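Local coordinates for protein putative alpha-L-fucosidase (Bacteroides thetaiotaomicron, PDB 3EYP) that probably hydrolyses alpha-L-fucosyl linkages, as a lipoprotein glycosidase of glycosyl hydrolase family 29, at residues Thr197-Asn211 with Ile229-Gly242. Residues are numbered along the deposited sequence; the frame is centred on the assembly and turned at random.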
ATOM      1  N   THR A 197      -1.085   3.973 -13.962  1.00 43.32           N
ATOM      2  CA  THR A 197      -0.920   5.412 -14.038  1.00 43.23           C
ATOM      3  C   THR A 197      -1.220   5.868 -15.453  1.00 43.27           C
ATOM      4  O   THR A 197      -1.156   5.108 -16.427  1.00 43.50           O
ATOM      5  CB  THR A 197       0.517   5.784 -13.724  1.00 44.38           C
ATOM      6  OG1 THR A 197       1.392   4.945 -14.530  1.00 46.58           O
ATOM      7  CG2 THR A 197       0.802   5.611 -12.207  1.00 42.84           C
ATOM      8  N   LYS A 198      -1.560   7.128 -15.530  1.00 44.06           N
ATOM      9  CA  LYS A 198      -1.722   7.821 -16.805  1.00 43.78           C
ATOM     10  C   LYS A 198      -2.641   7.063 -17.745  1.00 43.75           C
ATOM     11  O   LYS A 198      -3.834   6.782 -17.401  1.00 43.60           O
ATOM     12  CB  LYS A 198      -0.338   8.165 -17.369  1.00 44.23           C
ATOM     13  CG  LYS A 198       0.277   9.350 -16.665  1.00 45.98           C
ATOM     14  CD  LYS A 198       1.780   9.588 -17.021  1.00 46.19           C
ATOM     15  CE  LYS A 198       2.432  10.602 -16.158  1.00 47.69           C
ATOM     16  NZ  LYS A 198       3.844  10.737 -16.576  1.00 43.99           N
ATOM     17  N   ASN A 199      -2.153   6.712 -18.939  1.00 42.97           N
ATOM     18  CA  ASN A 199      -3.073   6.172 -19.950  1.00 43.35           C
ATOM     19  C   ASN A 199      -3.557   4.758 -19.726  1.00 41.97           C
ATOM     20  O   ASN A 199      -4.377   4.268 -20.467  1.00 43.71           O
ATOM     21  CB  ASN A 199      -2.549   6.381 -21.374  1.00 44.50           C
ATOM     22  CG  ASN A 199      -2.402   7.859 -21.702  1.00 47.01           C
ATOM     23  OD1 ASN A 199      -3.271   8.674 -21.336  1.00 45.28           O
ATOM     24  ND2 ASN A 199      -1.288   8.225 -22.359  1.00 44.97           N
ATOM     25  N   SER A 200      -3.087   4.155 -18.643  1.00 41.96           N
ATOM     26  CA  SER A 200      -3.554   2.798 -18.220  1.00 42.48           C
ATOM     27  C   SER A 200      -4.776   2.841 -17.343  1.00 42.02           C
ATOM     28  O   SER A 200      -5.215   1.806 -16.831  1.00 41.51           O
ATOM     29  CB  SER A 200      -2.478   2.047 -17.446  1.00 41.93           C
ATOM     30  OG  SER A 200      -2.188   2.661 -16.181  1.00 40.80           O
ATOM     31  N   TYR A 201      -5.276   4.060 -17.141  1.00 41.79           N
ATOM     32  CA  TYR A 201      -6.358   4.332 -16.157  1.00 43.40           C
ATOM     33  C   TYR A 201      -7.567   3.390 -16.189  1.00 43.71           C
ATOM     34  O   TYR A 201      -8.086   3.058 -15.142  1.00 45.28           O
ATOM     35  CB  TYR A 201      -6.813   5.815 -16.166  1.00 43.02           C
ATOM     36  CG  TYR A 201      -7.507   6.185 -17.440  1.00 42.88           C
ATOM     37  CD1 TYR A 201      -8.888   6.067 -17.554  1.00 42.18           C
ATOM     38  CD2 TYR A 201      -6.795   6.544 -18.561  1.00 45.03           C
ATOM     39  CE1 TYR A 201      -9.522   6.370 -18.709  1.00 45.14           C
ATOM     40  CE2 TYR A 201      -7.439   6.860 -19.750  1.00 46.03           C
ATOM     41  CZ  TYR A 201      -8.802   6.775 -19.810  1.00 47.17           C
ATOM     42  OH  TYR A 201      -9.454   7.073 -20.999  1.00 48.20           O
ATOM     43  N   PRO A 202      -7.953   2.866 -17.356  1.00 44.17           N
ATOM     44  CA  PRO A 202      -9.107   1.979 -17.323  1.00 43.57           C
ATOM     45  C   PRO A 202      -8.818   0.590 -16.831  1.00 43.69           C
ATOM     46  O   PRO A 202      -9.735  -0.201 -16.644  1.00 41.73           O
ATOM     47  CB  PRO A 202      -9.529   1.868 -18.791  1.00 44.83           C
ATOM     48  CG  PRO A 202      -8.558   2.555 -19.580  1.00 44.32           C
ATOM     49  CD  PRO A 202      -7.584   3.275 -18.719  1.00 43.09           C
ATOM     50  N   PHE A 203      -7.530   0.301 -16.652  1.00 42.85           N
ATOM     51  CA  PHE A 203      -7.096  -1.021 -16.295  1.00 42.81           C
ATOM     52  C   PHE A 203      -6.573  -1.119 -14.861  1.00 43.60           C
ATOM     53  O   PHE A 203      -6.279  -2.193 -14.338  1.00 43.93           O
ATOM     54  CB  PHE A 203      -6.047  -1.485 -17.294  1.00 43.56           C
ATOM     55  CG  PHE A 203      -6.447  -1.247 -18.711  1.00 43.95           C
ATOM     56  CD1 PHE A 203      -7.574  -1.886 -19.226  1.00 43.41           C
ATOM     57  CD2 PHE A 203      -5.718  -0.413 -19.533  1.00 41.65           C
ATOM     58  CE1 PHE A 203      -7.930  -1.707 -20.560  1.00 46.53           C
ATOM     59  CE2 PHE A 203      -6.103  -0.198 -20.862  1.00 44.26           C
ATOM     60  CZ  PHE A 203      -7.205  -0.835 -21.362  1.00 44.00           C
ATOM     61  N   ALA A 204      -6.413   0.028 -14.251  1.00 42.37           N
ATOM     62  CA  ALA A 204      -5.833   0.102 -12.917  1.00 42.43           C
ATOM     63  C   ALA A 204      -6.781  -0.496 -11.894  1.00 41.56           C
ATOM     64  O   ALA A 204      -7.996  -0.232 -11.920  1.00 42.07           O
ATOM     65  CB  ALA A 204      -5.561   1.596 -12.568  1.00 42.43           C
ATOM     66  N   ASP A 205      -6.207  -1.253 -10.981  1.00 40.77           N
ATOM     67  CA  ASP A 205      -6.885  -1.752  -9.783  1.00 40.66           C
ATOM     68  C   ASP A 205      -6.668  -0.777  -8.640  1.00 38.90           C
ATOM     69  O   ASP A 205      -7.549  -0.553  -7.790  1.00 38.19           O
ATOM     70  CB  ASP A 205      -6.395  -3.138  -9.401  1.00 40.44           C
ATOM     71  CG  ASP A 205      -6.808  -4.174 -10.401  1.00 43.50           C
ATOM     72  OD1 ASP A 205      -8.002  -4.271 -10.738  1.00 42.03           O
ATOM     73  OD2 ASP A 205      -5.936  -4.902 -10.829  1.00 41.46           O
ATOM     74  N   VAL A 206      -5.464  -0.241  -8.625  1.00 38.91           N
ATOM     75  CA  VAL A 206      -5.041   0.753  -7.611  1.00 38.50           C
ATOM     76  C   VAL A 206      -4.337   1.915  -8.273  1.00 40.11           C
ATOM     77  O   VAL A 206      -3.747   1.788  -9.370  1.00 40.82           O
ATOM     78  CB  VAL A 206      -4.225   0.097  -6.486  1.00 37.83           C
ATOM     79  CG1 VAL A 206      -5.016  -1.113  -5.891  1.00 38.17           C
ATOM     80  CG2 VAL A 206      -2.809  -0.378  -6.975  1.00 37.87           C
ATOM     81  N   ARG A 207      -4.390   3.054  -7.594  1.00 39.46           N
ATOM     82  CA  ARG A 207      -3.814   4.281  -8.114  1.00 39.36           C
ATOM     83  C   ARG A 207      -2.658   4.807  -7.305  1.00 39.92           C
ATOM     84  O   ARG A 207      -2.484   4.493  -6.123  1.00 37.22           O
ATOM     85  CB  ARG A 207      -4.909   5.388  -8.127  1.00 40.37           C
ATOM     86  CG  ARG A 207      -5.408   5.839  -6.723  1.00 39.60           C
ATOM     87  CD  ARG A 207      -6.474   6.999  -6.801  1.00 38.20           C
ATOM     88  NE  ARG A 207      -6.575   7.763  -5.556  1.00 39.49           N
ATOM     89  CZ  ARG A 207      -7.562   7.655  -4.660  1.00 40.17           C
ATOM     90  NH1 ARG A 207      -8.482   6.714  -4.783  1.00 40.41           N
ATOM     91  NH2 ARG A 207      -7.556   8.400  -3.555  1.00 36.51           N
ATOM     92  N   TRP A 208      -1.934   5.720  -7.939  1.00 39.96           N
ATOM     93  CA  TRP A 208      -1.013   6.608  -7.229  1.00 40.06           C
ATOM     94  C   TRP A 208      -1.736   7.709  -6.430  1.00 40.20           C
ATOM     95  O   TRP A 208      -2.864   8.071  -6.688  1.00 39.23           O
ATOM     96  CB  TRP A 208      -0.020   7.257  -8.193  1.00 38.96           C
ATOM     97  CG  TRP A 208       1.145   7.872  -7.518  1.00 40.82           C
ATOM     98  CD1 TRP A 208       1.861   7.367  -6.472  1.00 41.36           C
ATOM     99  CD2 TRP A 208       1.774   9.100  -7.886  1.00 40.66           C
ATOM    100  NE1 TRP A 208       2.892   8.230  -6.156  1.00 43.25           N
ATOM    101  CE2 TRP A 208       2.859   9.293  -7.020  1.00 43.38           C
ATOM    102  CE3 TRP A 208       1.512  10.063  -8.872  1.00 41.37           C
ATOM    103  CZ2 TRP A 208       3.703  10.417  -7.118  1.00 42.76           C
ATOM    104  CZ3 TRP A 208       2.345  11.160  -8.978  1.00 39.71           C
ATOM    105  CH2 TRP A 208       3.421  11.326  -8.118  1.00 42.97           C
ATOM    106  N   MET A 209      -1.030   8.260  -5.449  1.00 39.55           N
ATOM    107  CA  MET A 209      -1.636   9.236  -4.569  1.00 39.06           C
ATOM    108  C   MET A 209      -0.939  10.579  -4.576  1.00 38.04           C
ATOM    109  O   MET A 209      -1.073  11.354  -3.670  1.00 40.33           O
ATOM    110  CB  MET A 209      -1.760   8.731  -3.136  1.00 38.71           C
ATOM    111  CG  MET A 209      -0.724   7.764  -2.759  1.00 36.56           C
ATOM    112  SD  MET A 209       0.968   8.325  -2.762  1.00 29.83           S
ATOM    113  CE  MET A 209       0.960   9.298  -1.271  1.00 35.09           C
ATOM    114  N   GLY A 210      -0.129  10.778  -5.582  1.00 38.36           N
ATOM    115  CA  GLY A 210       0.449  12.051  -5.934  1.00 38.93           C
ATOM    116  C   GLY A 210       1.719  12.567  -5.280  1.00 40.60           C
ATOM    117  O   GLY A 210       2.194  13.630  -5.657  1.00 42.67           O
ATOM    118  N   ASN A 211       2.243  11.870  -4.286  1.00 41.44           N
ATOM    119  CA  ASN A 211       3.593  12.139  -3.730  1.00 41.44           C
ATOM    120  C   ASN A 211       4.370  10.884  -3.333  1.00 42.90           C
ATOM    121  O   ASN A 211       3.832   9.785  -3.319  1.00 41.99           O
ATOM    122  CB  ASN A 211       3.560  13.133  -2.563  1.00 41.95           C
ATOM    123  CG  ASN A 211       2.915  12.547  -1.315  1.00 40.58           C
ATOM    124  OD1 ASN A 211       3.513  11.715  -0.657  1.00 41.17           O
ATOM    125  ND2 ASN A 211       1.647  12.974  -0.997  1.00 41.97           N
ATOM    126  N   ILE A 229      -6.337   9.840 -12.776  1.00 43.09           N
ATOM    127  CA  ILE A 229      -5.212   8.973 -13.026  1.00 43.67           C
ATOM    128  C   ILE A 229      -4.569   9.385 -14.341  1.00 43.97           C
ATOM    129  O   ILE A 229      -3.345   9.539 -14.462  1.00 44.46           O
ATOM    130  CB  ILE A 229      -5.631   7.483 -13.025  1.00 42.99           C
ATOM    131  CG1 ILE A 229      -6.042   7.127 -11.589  1.00 44.40           C
ATOM    132  CG2 ILE A 229      -4.475   6.590 -13.611  1.00 43.94           C
ATOM    133  CD1 ILE A 229      -6.812   5.814 -11.416  1.00 45.39           C
ATOM    134  N   ARG A 230      -5.446   9.605 -15.298  1.00 45.19           N
ATOM    135  CA  ARG A 230      -5.047   9.911 -16.672  1.00 46.43           C
ATOM    136  C   ARG A 230      -4.204  11.176 -16.715  1.00 47.57           C
ATOM    137  O   ARG A 230      -3.112  11.180 -17.243  1.00 47.45           O
ATOM    138  CB  ARG A 230      -6.239  10.059 -17.612  1.00 45.48           C
ATOM    139  CG  ARG A 230      -5.818  10.047 -19.097  1.00 45.85           C
ATOM    140  CD  ARG A 230      -6.955  10.455 -19.938  1.00 47.07           C
ATOM    141  NE  ARG A 230      -7.242  11.888 -19.786  1.00 48.92           N
ATOM    142  CZ  ARG A 230      -8.338  12.468 -20.262  1.00 53.02           C
ATOM    143  NH1 ARG A 230      -8.537  13.754 -20.092  1.00 50.35           N
ATOM    144  NH2 ARG A 230      -9.227  11.736 -20.935  1.00 55.46           N
ATOM    145  N   ASP A 231      -4.760  12.225 -16.145  1.00 48.50           N
ATOM    146  CA  ASP A 231      -4.131  13.558 -16.087  1.00 49.83           C
ATOM    147  C   ASP A 231      -3.419  13.836 -14.767  1.00 50.36           C
ATOM    148  O   ASP A 231      -3.490  14.896 -14.166  1.00 52.31           O
ATOM    149  CB  ASP A 231      -5.182  14.635 -16.372  1.00 49.11           C
ATOM    150  CG  ASP A 231      -5.793  14.507 -17.767  1.00 51.24           C
ATOM    151  OD1 ASP A 231      -5.238  13.830 -18.648  1.00 47.27           O
ATOM    152  OD2 ASP A 231      -6.878  15.077 -17.988  1.00 53.59           O
ATOM    153  N   GLU A 232      -2.723  12.816 -14.336  1.00 52.28           N
ATOM    154  CA  GLU A 232      -1.922  12.787 -13.085  1.00 52.21           C
ATOM    155  C   GLU A 232      -1.503  14.175 -12.540  1.00 52.35           C
ATOM    156  O   GLU A 232      -1.937  14.656 -11.474  1.00 51.55           O
ATOM    157  CB  GLU A 232      -0.668  11.929 -13.348  1.00 52.72           C
ATOM    158  CG  GLU A 232      -0.129  11.210 -12.142  1.00 55.15           C
ATOM    159  CD  GLU A 232       1.114  10.368 -12.433  1.00 53.82           C
ATOM    160  OE1 GLU A 232       2.211  10.969 -12.557  1.00 52.18           O
ATOM    161  OE2 GLU A 232       0.986   9.116 -12.453  1.00 54.15           O
ATOM    162  N   ALA A 233      -0.634  14.830 -13.291  1.00 52.66           N
ATOM    163  CA  ALA A 233       0.050  16.013 -12.772  1.00 52.79           C
ATOM    164  C   ALA A 233      -0.868  17.190 -12.466  1.00 52.48           C
ATOM    165  O   ALA A 233      -0.501  18.142 -11.756  1.00 52.99           O
ATOM    166  CB  ALA A 233       1.188  16.457 -13.743  1.00 54.22           C
ATOM    167  N   GLN A 234      -2.069  17.118 -12.990  1.00 51.64           N
ATOM    168  CA  GLN A 234      -2.994  18.227 -12.867  1.00 51.15           C
ATOM    169  C   GLN A 234      -4.140  17.931 -11.885  1.00 49.65           C
ATOM    170  O   GLN A 234      -5.041  18.748 -11.672  1.00 48.42           O
ATOM    171  CB  GLN A 234      -3.459  18.634 -14.273  1.00 52.85           C
ATOM    172  CG  GLN A 234      -2.229  19.200 -15.160  1.00 56.25           C
ATOM    173  CD  GLN A 234      -1.569  20.482 -14.540  1.00 58.78           C
ATOM    174  OE1 GLN A 234      -2.276  21.356 -14.067  1.00 62.39           O
ATOM    175  NE2 GLN A 234      -0.234  20.568 -14.537  1.00 61.69           N
ATOM    176  N   TYR A 235      -4.056  16.772 -11.232  1.00 46.67           N
ATOM    177  CA  TYR A 235      -5.095  16.345 -10.232  1.00 45.69           C
ATOM    178  C   TYR A 235      -4.494  15.756  -8.966  1.00 44.61           C
ATOM    179  O   TYR A 235      -4.777  14.624  -8.576  1.00 44.19           O
ATOM    180  CB  TYR A 235      -6.009  15.254 -10.812  1.00 45.35           C
ATOM    181  CG  TYR A 235      -6.967  15.706 -11.886  1.00 46.47           C
ATOM    182  CD1 TYR A 235      -8.299  15.960 -11.582  1.00 48.78           C
ATOM    183  CD2 TYR A 235      -6.555  15.877 -13.199  1.00 45.92           C
ATOM    184  CE1 TYR A 235      -9.195  16.375 -12.550  1.00 48.57           C
ATOM    185  CE2 TYR A 235      -7.457  16.276 -14.184  1.00 44.74           C
ATOM    186  CZ  TYR A 235      -8.786  16.507 -13.828  1.00 46.86           C
ATOM    187  OH  TYR A 235      -9.707  16.897 -14.764  1.00 47.10           O
ATOM    188  N   TYR A 236      -3.647  16.517  -8.338  1.00 43.89           N
ATOM    189  CA  TYR A 236      -3.029  16.099  -7.061  1.00 44.02           C
ATOM    190  C   TYR A 236      -4.104  15.700  -6.085  1.00 43.59           C
ATOM    191  O   TYR A 236      -4.055  14.640  -5.483  1.00 41.42           O
ATOM    192  CB  TYR A 236      -2.168  17.216  -6.415  1.00 44.53           C
ATOM    193  CG  TYR A 236      -1.531  16.789  -5.107  1.00 42.86           C
ATOM    194  CD1 TYR A 236      -0.449  15.910  -5.088  1.00 43.43           C
ATOM    195  CD2 TYR A 236      -2.006  17.223  -3.904  1.00 43.92           C
ATOM    196  CE1 TYR A 236       0.120  15.490  -3.904  1.00 41.32           C
ATOM    197  CE2 TYR A 236      -1.422  16.810  -2.710  1.00 40.31           C
ATOM    198  CZ  TYR A 236      -0.357  15.950  -2.726  1.00 43.90           C
ATOM    199  OH  TYR A 236       0.238  15.540  -1.565  1.00 42.48           O
ATOM    200  N   LYS A 237      -5.094  16.570  -5.925  1.00 43.89           N
ATOM    201  CA  LYS A 237      -6.100  16.324  -4.898  1.00 44.18           C
ATOM    202  C   LYS A 237      -6.918  15.097  -5.229  1.00 42.12           C
ATOM    203  O   LYS A 237      -7.161  14.246  -4.403  1.00 42.08           O
ATOM    204  CB  LYS A 237      -7.008  17.516  -4.719  1.00 46.45           C
ATOM    205  CG  LYS A 237      -8.066  17.280  -3.691  1.00 50.02           C
ATOM    206  CD  LYS A 237      -9.133  18.376  -3.783  1.00 54.71           C
ATOM    207  CE  LYS A 237      -8.967  19.426  -2.746  1.00 58.51           C
ATOM    208  NZ  LYS A 237     -10.267  20.250  -2.709  1.00 60.97           N
ATOM    209  N   GLY A 238      -7.294  15.003  -6.482  1.00 41.83           N
ATOM    210  CA  GLY A 238      -8.042  13.858  -6.994  1.00 41.83           C
ATOM    211  C   GLY A 238      -7.344  12.532  -6.750  1.00 41.82           C
ATOM    212  O   GLY A 238      -7.976  11.485  -6.586  1.00 41.64           O
ATOM    213  N   LEU A 239      -6.016  12.577  -6.747  1.00 41.52           N
ATOM    214  CA  LEU A 239      -5.249  11.368  -6.515  1.00 40.74           C
ATOM    215  C   LEU A 239      -5.018  11.167  -5.046  1.00 40.37           C
ATOM    216  O   LEU A 239      -5.121  10.070  -4.536  1.00 41.09           O
ATOM    217  CB  LEU A 239      -3.919  11.397  -7.282  1.00 41.35           C
ATOM    218  CG  LEU A 239      -3.932  11.290  -8.819  1.00 41.42           C
ATOM    219  CD1 LEU A 239      -2.519  11.328  -9.378  1.00 44.72           C
ATOM    220  CD2 LEU A 239      -4.611  10.009  -9.245  1.00 42.59           C
ATOM    221  N   ASN A 240      -4.633  12.230  -4.375  1.00 40.11           N
ATOM    222  CA  ASN A 240      -4.193  12.149  -2.982  1.00 41.49           C
ATOM    223  C   ASN A 240      -5.398  11.932  -2.008  1.00 41.44           C
ATOM    224  O   ASN A 240      -5.302  11.214  -1.040  1.00 41.73           O
ATOM    225  CB  ASN A 240      -3.400  13.413  -2.601  1.00 41.50           C
ATOM    226  CG  ASN A 240      -2.772  13.347  -1.249  1.00 42.59           C
ATOM    227  OD1 ASN A 240      -3.204  14.078  -0.334  1.00 39.86           O
ATOM    228  ND2 ASN A 240      -1.687  12.505  -1.091  1.00 40.09           N
ATOM    229  N   GLU A 241      -6.491  12.625  -2.285  1.00 43.05           N
ATOM    230  CA  GLU A 241      -7.738  12.561  -1.470  1.00 42.77           C
ATOM    231  C   GLU A 241      -8.814  11.691  -2.051  1.00 41.69           C
ATOM    232  O   GLU A 241      -9.698  11.196  -1.358  1.00 41.27           O
ATOM    233  CB  GLU A 241      -8.284  13.965  -1.205  1.00 43.87           C
ATOM    234  CG  GLU A 241      -7.303  14.743  -0.303  1.00 46.37           C
ATOM    235  CD  GLU A 241      -7.727  16.142   0.127  1.00 48.77           C
ATOM    236  OE1 GLU A 241      -8.919  16.472  -0.030  1.00 48.55           O
ATOM    237  OE2 GLU A 241      -6.839  16.896   0.617  1.00 49.02           O
ATOM    238  N   GLY A 242      -8.793  11.603  -3.362  1.00 40.42           N
ATOM    239  CA  GLY A 242      -9.786  10.912  -4.084  1.00 40.49           C
ATOM    240  C   GLY A 242     -11.030  11.796  -4.042  1.00 40.08           C
ATOM    241  O   GLY A 242     -10.947  12.960  -3.711  1.00 38.30           O
TER
HETATM  242  O   HOH W   1      -1.646   8.337 -12.631  1.00 41.49           O
HETATM  243  O   HOH W   2      -2.278  10.781 -19.750  1.00 60.05           O
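The loop 197-211 runs past helix 226-230, where K198 CA lies 3.9 Å from R230 CA, and past helix 236-240, where M209 comes nearest to N240. R207 reaches the C-terminal end of helix 236-240. With chi1 at 66°, R207 CG is wedged between its own N and C, and the extended chain beyond it carries NE to L239 O. NE (2.9 Å) and NH2 (3.1 Å) of R207 both grip L239 O, which lies in the guanidinium plane. NH1 bonds to I250 O. In return, N240 ND2 donates to M209 O, 2.9 Å away and nearly in line with the carbonyl bond. N211 ND2 donates to Y236 OH at 3.0 Å, while N211 OD1 accepts from A213 N. G210 O lies at the edge of the Y236 ring. W208 presents CE3 and CZ3 to E232, its ring turned 60° from the carboxylate. A water accepts from K198 N and donates to E232 OE2, which also hydrogen-bonds a glycerol, probably from the crystallisation liquor. K198 CE passes 3.6 Å from E232 OE1, while K198 NZ forms a salt bridge with D171 and a hydrogen bond to G167 O. The Y201 ring lies alongside the R230 chain, and Y201 CB packs on I229 CG2. R230 grips the D231 carboxylate side-on in a salt bridge. The contact joins the loop after strand 193-195 to two short helices after strand 223-224, within the TIM-barrel domain, probably catalytic, of this family 29 glycosidase.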